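Local coordinates for sensor histidine kinase (Rhodopseudomonas palustris, PDB 3VA9), which probably phosphorylates itself on a histidine with ATP as a two-component sensor kinase, and is seen here as its four-helix-bundle sensor domain alone, at residues S52-R55 with A56-L60; I78-I81 with D82-R85; V99-G102 with P103-R107. All blocks are in the same frame, centred on the assembly; numbering follows the deposited sequence.

Interaction 1: S52-R55 with A56-L60; sequences SYIR and ARDAL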
loop_
_atom_site.group_PDB
_atom_site.type_symbol
_atom_site.label_atom_id
_atom_site.label_comp_id
_atom_site.label_asym_id
_atom_site.label_seq_id
_atom_site.Cartn_x
_atom_site.Cartn_y
_atom_site.Cartn_z
ATOM N N SER A 52 -5.782 -10.031 9.195
ATOM C CA SER A 52 -4.892 -8.875 9.223
ATOM C C SER A 52 -4.612 -8.313 7.832
ATOM O O SER A 52 -4.538 -7.100 7.653
ATOM C CB SER A 52 -3.581 -9.220 9.937
ATOM O OG SER A 52 -3.822 -9.341 11.328
ATOM N N TYR A 53 -4.451 -9.191 6.845
ATOM C CA TYR A 53 -4.280 -8.733 5.472
ATOM C C TYR A 53 -5.523 -7.964 5.043
ATOM O O TYR A 53 -5.419 -6.860 4.518
ATOM C CB TYR A 53 -4.016 -9.904 4.509
ATOM C CG TYR A 53 -4.273 -9.543 3.058
ATOM C CD1 TYR A 53 -3.323 -8.855 2.316
ATOM C CD2 TYR A 53 -5.478 -9.863 2.444
ATOM C CE1 TYR A 53 -3.557 -8.504 1.006
ATOM C CE2 TYR A 53 -5.724 -9.516 1.126
ATOM C CZ TYR A 53 -4.762 -8.835 0.418
ATOM O OH TYR A 53 -5.000 -8.489 -0.889
ATOM N N ILE A 54 -6.696 -8.554 5.273
ATOM C CA ILE A 54 -7.972 -7.902 4.950
ATOM C C ILE A 54 -8.111 -6.546 5.647
ATOM O O ILE A 54 -8.482 -5.554 5.021
ATOM C CB ILE A 54 -9.181 -8.804 5.301
ATOM C CG1 ILE A 54 -9.280 -9.968 4.314
ATOM C CG2 ILE A 54 -10.497 -8.006 5.310
ATOM C CD1 ILE A 54 -10.164 -11.078 4.795
ATOM N N ARG A 55 -7.783 -6.505 6.937
ATOM C CA ARG A 55 -7.832 -5.260 7.698
ATOM C C ARG A 55 -6.902 -4.187 7.121
ATOM O O ARG A 55 -7.306 -3.035 6.932
ATOM C CB ARG A 55 -7.508 -5.507 9.175
ATOM C CG ARG A 55 -7.643 -4.258 10.026
ATOM C CD ARG A 55 -7.197 -4.460 11.465
ATOM N NE ARG A 55 -7.502 -3.270 12.257
ATOM C CZ ARG A 55 -7.092 -3.052 13.504
ATOM N NH1 ARG A 55 -6.338 -3.945 14.134
ATOM N NH2 ARG A 55 -7.435 -1.931 14.122
ATOM N N ALA A 56 -5.658 -4.564 6.840
ATOM C CA ALA A 56 -4.703 -3.628 6.268
ATOM C C ALA A 56 -5.154 -3.157 4.876
ATOM O O ALA A 56 -5.065 -1.975 4.552
ATOM C CB ALA A 56 -3.307 -4.256 6.209
ATOM N N ARG A 57 -5.653 -4.080 4.065
ATOM C CA ARG A 57 -6.195 -3.724 2.753
ATOM C C ARG A 57 -7.372 -2.745 2.862
ATOM O O ARG A 57 -7.452 -1.767 2.121
ATOM C CB ARG A 57 -6.632 -4.981 1.998
ATOM C CG ARG A 57 -7.120 -4.710 0.588
ATOM C CD ARG A 57 -8.005 -5.840 0.106
ATOM N NE ARG A 57 -9.228 -5.920 0.902
ATOM C CZ ARG A 57 -10.034 -6.975 0.936
ATOM N NH1 ARG A 57 -9.739 -8.056 0.224
ATOM N NH2 ARG A 57 -11.130 -6.954 1.687
ATOM N N ASP A 58 -8.286 -3.012 3.785
ATOM C CA ASP A 58 -9.423 -2.117 3.998
ATOM C C ASP A 58 -8.964 -0.753 4.534
ATOM O O ASP A 58 -9.452 0.295 4.103
ATOM C CB ASP A 58 -10.435 -2.751 4.958
ATOM C CG ASP A 58 -11.155 -3.949 4.350
ATOM O OD1 ASP A 58 -11.138 -4.093 3.113
ATOM O OD2 ASP A 58 -11.753 -4.743 5.107
ATOM N N ALA A 59 -8.012 -0.776 5.464
ATOM C CA ALA A 59 -7.500 0.446 6.071
ATOM C C ALA A 59 -6.753 1.297 5.043
ATOM O O ALA A 59 -6.863 2.525 5.028
ATOM C CB ALA A 59 -6.606 0.117 7.269
ATOM N N LEU A 60 -6.005 0.637 4.170
ATOM C CA LEU A 60 -5.312 1.329 3.089
ATOM C C LEU A 60 -6.291 2.097 2.204
ATOM O O LEU A 60 -6.102 3.287 1.929
ATOM C CB LEU A 60 -4.528 0.329 2.247
ATOM C CG LEU A 60 -3.732 0.841 1.042
ATOM C CD1 LEU A 60 -2.783 1.970 1.416
ATOM C CD2 LEU A 60 -2.967 -0.311 0.388
#
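The strongest links between 52-55 and 56-60 are four i to i+4 backbone hydrogen bonds of one uninterrupted helix. Ala56 N binds Ser52 O, Arg57 N binds Tyr53 O at 2.8 Å, Asp58 N binds Ile54 O, and Ala59 N binds Arg55 O. On the outer side the next polar link is a salt bridge between neighbours in sequence. Arg57 NH2 reaches Asp58 OD1 at 3.2 Å. The oxygen lies in the guanidinium plane and is met on its syn side, though 28° out of the carboxylate plane. Arg57 NE adds a weak bond to the same OD1. One acidic oxygen therefore draws on two N-H groups and limits rotation of the guanidinium. The chain of Arg57 is bent at chi3 (65°), which turns the guanidinium back along the helix, beside Ile54 and toward Tyr53. Ile54 CG1 lies over one face of it, and Ile54 CG2 comes within 3.8 Å of Arg57 NH2. The same methyl, CG2, packs alongside the carboxylate, 3.5 Å from Asp58 OD2. Tyr53 OH approaches Arg57 CD at 4.1 Å, with ring and guanidinium planes 73° apart. This bundle helix has charged residues on its exposed side and mainly small or apolar ones facing its neighbours. Ala56 and Leu60 pack on helix 18-44. Tyr53 packs on Leu95 and Val99 of helix 75-101, and Leu60 on Met92.

Interaction 2: I78-I81 with D82-R85; sequences IAHI and DELR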
loop_
_atom_site.group_PDB
_atom_site.type_symbol
_atom_site.label_atom_id
_atom_site.label_comp_id
_atom_site.label_asym_id
_atom_site.label_seq_id
_atom_site.Cartn_x
_atom_site.Cartn_y
_atom_site.Cartn_z
ATOM N N ILE A 78 -2.984 15.994 -5.806
ATOM C CA ILE A 78 -4.038 15.097 -6.265
ATOM C C ILE A 78 -3.497 14.161 -7.339
ATOM O O ILE A 78 -3.811 12.970 -7.347
ATOM C CB ILE A 78 -5.259 15.879 -6.811
ATOM C CG1 ILE A 78 -6.021 16.548 -5.664
ATOM C CG2 ILE A 78 -6.196 14.957 -7.589
ATOM C CD1 ILE A 78 -6.602 15.571 -4.654
ATOM N N ALA A 79 -2.679 14.703 -8.238
ATOM C CA ALA A 79 -2.059 13.901 -9.288
ATOM C C ALA A 79 -1.106 12.870 -8.685
ATOM O O ALA A 79 -1.099 11.710 -9.088
ATOM C CB ALA A 79 -1.329 14.788 -10.282
ATOM N N HIS A 80 -0.308 13.298 -7.712
ATOM C CA HIS A 80 0.623 12.394 -7.035
ATOM C C HIS A 80 -0.106 11.300 -6.261
ATOM O O HIS A 80 0.370 10.171 -6.176
ATOM C CB HIS A 80 1.568 13.156 -6.097
ATOM C CG HIS A 80 2.571 14.011 -6.809
ATOM N ND1 HIS A 80 3.312 13.558 -7.881
ATOM C CD2 HIS A 80 2.970 15.287 -6.588
ATOM C CE1 HIS A 80 4.112 14.523 -8.299
ATOM N NE2 HIS A 80 3.926 15.580 -7.532
ATOM N N ILE A 81 -1.256 11.636 -5.688
ATOM C CA ILE A 81 -2.040 10.643 -4.978
ATOM C C ILE A 81 -2.690 9.677 -5.976
ATOM O O ILE A 81 -2.720 8.463 -5.749
ATOM C CB ILE A 81 -3.078 11.284 -4.030
ATOM C CG1 ILE A 81 -3.376 10.342 -2.864
ATOM C CG2 ILE A 81 -4.351 11.627 -4.761
ATOM C CD1 ILE A 81 -4.541 10.784 -2.021
ATOM N N ASP A 82 -3.176 10.212 -7.094
ATOM C CA ASP A 82 -3.690 9.367 -8.165
ATOM C C ASP A 82 -2.645 8.334 -8.542
ATOM O O ASP A 82 -2.944 7.146 -8.661
ATOM C CB ASP A 82 -4.046 10.197 -9.395
ATOM C CG ASP A 82 -5.349 10.932 -9.238
ATOM O OD1 ASP A 82 -6.134 10.548 -8.347
ATOM O OD2 ASP A 82 -5.587 11.890 -10.009
ATOM N N GLU A 83 -1.414 8.800 -8.720
ATOM C CA GLU A 83 -0.306 7.928 -9.098
ATOM C C GLU A 83 -0.003 6.856 -8.049
ATOM O O GLU A 83 0.111 5.674 -8.385
ATOM C CB GLU A 83 0.932 8.765 -9.438
ATOM C CG GLU A 83 0.775 9.504 -10.765
ATOM C CD GLU A 83 1.467 10.860 -10.802
ATOM O OE1 GLU A 83 2.376 11.105 -9.979
ATOM O OE2 GLU A 83 1.096 11.680 -11.671
ATOM N N LEU A 84 0.110 7.265 -6.786
ATOM C CA LEU A 84 0.297 6.315 -5.686
ATOM C C LEU A 84 -0.796 5.239 -5.716
ATOM O O LEU A 84 -0.514 4.043 -5.626
ATOM C CB LEU A 84 0.268 7.037 -4.335
ATOM C CG LEU A 84 0.274 6.116 -3.109
ATOM C CD1 LEU A 84 1.602 5.390 -3.000
ATOM C CD2 LEU A 84 -0.020 6.887 -1.823
ATOM N N ARG A 85 -2.041 5.686 -5.861
ATOM C CA ARG A 85 -3.203 4.801 -5.857
ATOM C C ARG A 85 -3.167 3.749 -6.956
ATOM O O ARG A 85 -3.551 2.599 -6.735
ATOM C CB ARG A 85 -4.486 5.616 -5.999
ATOM C CG ARG A 85 -5.728 4.764 -5.915
ATOM C CD ARG A 85 -6.466 5.062 -4.628
ATOM N NE ARG A 85 -7.254 3.931 -4.154
ATOM C CZ ARG A 85 -8.332 4.061 -3.390
ATOM N NH1 ARG A 85 -8.748 5.274 -3.039
ATOM N NH2 ARG A 85 -8.995 2.987 -2.985
#
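His80 and Glu83 make the one side-chain hydrogen bond between 78-81 and 82-85, and it is weak. His80 ND1 gives its N-H to Glu83 OE1 at 3.4 Å. The oxygen sits at the ring edge, near its plane, while ring and carboxylate planes stand 78° apart. Glu83 CG is anti to its carbonyl carbon (chi1 -72°), and the chain then bends at chi2, which lays the carboxylate back over the preceding turn. There Glu83 OE2 lies 3.4 Å from Ala79 O without a hydrogen bond, since both are acceptors. The backbone bonds are the regular i to i+4 set of an alpha-helix: Asp82 N to Ile78 O at 2.8 Å, Glu83 N to Ala79 O, Leu84 N to His80 O, and Arg85 N to Ile81 O. Side-chain packing within the stretch is thin: Ile78 CG2 lies 4.0 Å from Asp82 OD2, and Ala79 CB 4.2 Å from Glu83 OE2. The stronger charge pairs lead out of the segment. Asp82 OD1 forms a salt bridge with Arg68, and Arg85 NH1 forms one with Asp65, so two ion pairs tie this helix to helix 47-70 within the four-helix bundle. Between the helices, Ile81 packs on Leu67 and Arg68, and Leu84 on Leu64. Leu84 also meets Ser128 and Leu129 of helix 121-142, where His80 touches Val131 and Leu132.

Interaction 3: V99-G102 with P103-R107; sequences VELG and PERMR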
loop_
_atom_site.group_PDB
_atom_site.type_symbol
_atom_site.label_atom_id
_atom_site.label_comp_id
_atom_site.label_asym_id
_atom_site.label_seq_id
_atom_site.Cartn_x
_atom_site.Cartn_y
_atom_site.Cartn_z
ATOM N N VAL A 99 -2.683 -14.512 -1.752
ATOM C CA VAL A 99 -3.548 -14.871 -0.628
ATOM C C VAL A 99 -4.631 -15.851 -1.086
ATOM O O VAL A 99 -5.001 -16.776 -0.358
ATOM C CB VAL A 99 -4.199 -13.602 -0.011
ATOM C CG1 VAL A 99 -5.446 -13.937 0.766
ATOM C CG2 VAL A 99 -3.205 -12.865 0.867
ATOM N N GLU A 100 -5.118 -15.652 -2.309
ATOM C CA GLU A 100 -6.137 -16.523 -2.889
ATOM C C GLU A 100 -5.616 -17.932 -3.150
ATOM O O GLU A 100 -6.279 -18.916 -2.817
ATOM C CB GLU A 100 -6.707 -15.920 -4.177
ATOM C CG GLU A 100 -7.830 -14.932 -3.935
ATOM C CD GLU A 100 -9.053 -15.585 -3.312
ATOM O OE1 GLU A 100 -9.351 -16.751 -3.653
ATOM O OE2 GLU A 100 -9.723 -14.929 -2.488
ATOM N N LEU A 101 -4.432 -18.027 -3.749
ATOM C CA LEU A 101 -3.786 -19.319 -3.932
ATOM C C LEU A 101 -3.498 -19.950 -2.565
ATOM O O LEU A 101 -3.815 -21.111 -2.335
ATOM C CB LEU A 101 -2.519 -19.186 -4.776
ATOM C CG LEU A 101 -2.778 -18.883 -6.258
ATOM C CD1 LEU A 101 -1.504 -18.428 -6.966
ATOM C CD2 LEU A 101 -3.406 -20.088 -6.970
ATOM N N GLY A 102 -2.905 -19.178 -1.661
ATOM C CA GLY A 102 -2.844 -19.569 -0.264
ATOM C C GLY A 102 -1.932 -20.735 0.071
ATOM O O GLY A 102 -1.371 -21.369 -0.822
ATOM N N PRO A 103 -1.785 -21.024 1.376
ATOM C CA PRO A 103 -0.861 -22.038 1.891
ATOM C C PRO A 103 -1.207 -23.439 1.391
ATOM O O PRO A 103 -0.312 -24.271 1.245
ATOM C CB PRO A 103 -1.041 -21.937 3.413
ATOM C CG PRO A 103 -2.408 -21.352 3.592
ATOM C CD PRO A 103 -2.586 -20.408 2.449
ATOM N N GLU A 104 -2.487 -23.689 1.125
ATOM C CA GLU A 104 -2.923 -24.985 0.604
ATOM C C GLU A 104 -2.404 -25.209 -0.817
ATOM O O GLU A 104 -2.441 -26.327 -1.329
ATOM C CB GLU A 104 -4.450 -25.122 0.645
ATOM C CG GLU A 104 -5.203 -24.308 -0.424
ATOM C CD GLU A 104 -5.405 -22.836 -0.052
ATOM O OE1 GLU A 104 -4.780 -22.360 0.918
ATOM O OE2 GLU A 104 -6.198 -22.152 -0.736
ATOM N N ARG A 105 -1.926 -24.137 -1.445
ATOM C CA ARG A 105 -1.293 -24.213 -2.762
ATOM C C ARG A 105 0.052 -23.492 -2.731
ATOM O O ARG A 105 0.317 -22.576 -3.522
ATOM C CB ARG A 105 -2.207 -23.634 -3.845
ATOM C CG ARG A 105 -3.381 -24.557 -4.194
ATOM C CD ARG A 105 -4.415 -23.875 -5.084
ATOM N NE ARG A 105 -5.158 -22.836 -4.372
ATOM C CZ ARG A 105 -6.347 -22.373 -4.753
ATOM N NH1 ARG A 105 -6.934 -22.858 -5.841
ATOM N NH2 ARG A 105 -6.950 -21.428 -4.043
ATOM N N MET A 106 0.895 -23.932 -1.802
ATOM C CA MET A 106 2.186 -23.307 -1.530
ATOM C C MET A 106 3.029 -23.014 -2.778
ATOM O O MET A 106 3.471 -21.884 -2.977
ATOM C CB MET A 106 2.988 -24.169 -0.543
ATOM C CG MET A 106 4.264 -23.502 -0.046
ATOM S SD MET A 106 3.908 -21.981 0.858
ATOM C CE MET A 106 2.994 -22.650 2.250
ATOM N N ARG A 107 3.262 -24.029 -3.605
ATOM C CA ARG A 107 4.146 -23.885 -4.761
ATOM C C ARG A 107 3.606 -22.855 -5.753
ATOM O O ARG A 107 4.360 -22.052 -6.306
ATOM C CB ARG A 107 4.371 -25.238 -5.455
ATOM C CG ARG A 107 5.132 -25.147 -6.782
ATOM C CD ARG A 107 5.182 -26.485 -7.531
ATOM N NE ARG A 107 3.863 -27.104 -7.684
ATOM C CZ ARG A 107 2.981 -26.793 -8.634
ATOM N NH1 ARG A 107 3.261 -25.856 -9.532
ATOM N NH2 ARG A 107 1.812 -27.416 -8.683
HETATM O O HOH W 1 -6.917 -19.394 -0.035
#
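Arg105 folds back on Leu101 because its CG is anti to the carbonyl carbon (chi1 -74°) and its chain bends at chi3 (-70°). Glu104 CG lies between its backbone N and carbonyl carbon, and a bend at chi2 (-82°) carries the carboxylate back to the end of helix 75-101. Arg105 NE donates to Leu101 O at 3.0 Å, in the carbonyl plane and on a lone pair. Arg105 NH2 also reaches Glu100 O at 2.9 Å, but this bond is weak because it is poorly aligned. The guanidinium thus binds two carbonyls of the last helical turn. This is the turn between two bundle helices: Gly102, with positive phi, is the first residue beyond helix 75-101, and Arg105 holds the N-cap position of helix 106-116. A backbone bond from Arg105 N to Gly102 O, 2.9 Å long, closes the turn. Glu104 OE2 forms a salt bridge with Arg105 NH2 at 3.5 Å. A water lies 2.9 Å from both Glu100 O and Glu104 OE2, so carboxylate and helix end share it. Leu101 crosses Arg105 at about a right angle, with CD2 over one guanidinium face and 4.2 Å from Arg105 NE. Leu101 also packs on Ala109 and Ile112 of helix 106-116, while Pro103 touches Phe41 of helix 18-44.

Overall arrangement
Interactions 1 and 2 are partly buried stretches inside bundle helices, and interaction 3 is a surface turn where one helix gives way to the next. Interactions 2 and 3 share helix 75-101, yet their centres lie 32 Å apart, on opposite sides of the chain's centre. Interaction 1 is on the preceding helix, 47-70, and packs against interaction 3 through Tyr53 CD2 and Val99 CG2, 4.1 Å apart. Regular backbone bonding dominates the first two. The salt bridge of interaction 1 joins sequence neighbours on the exposed side; those of interaction 2 cross to helix 47-70. In the third, an arginine side chain binds helix-end carbonyls. All three belong to the CHASE3 sensor domain, a four-helix bundle.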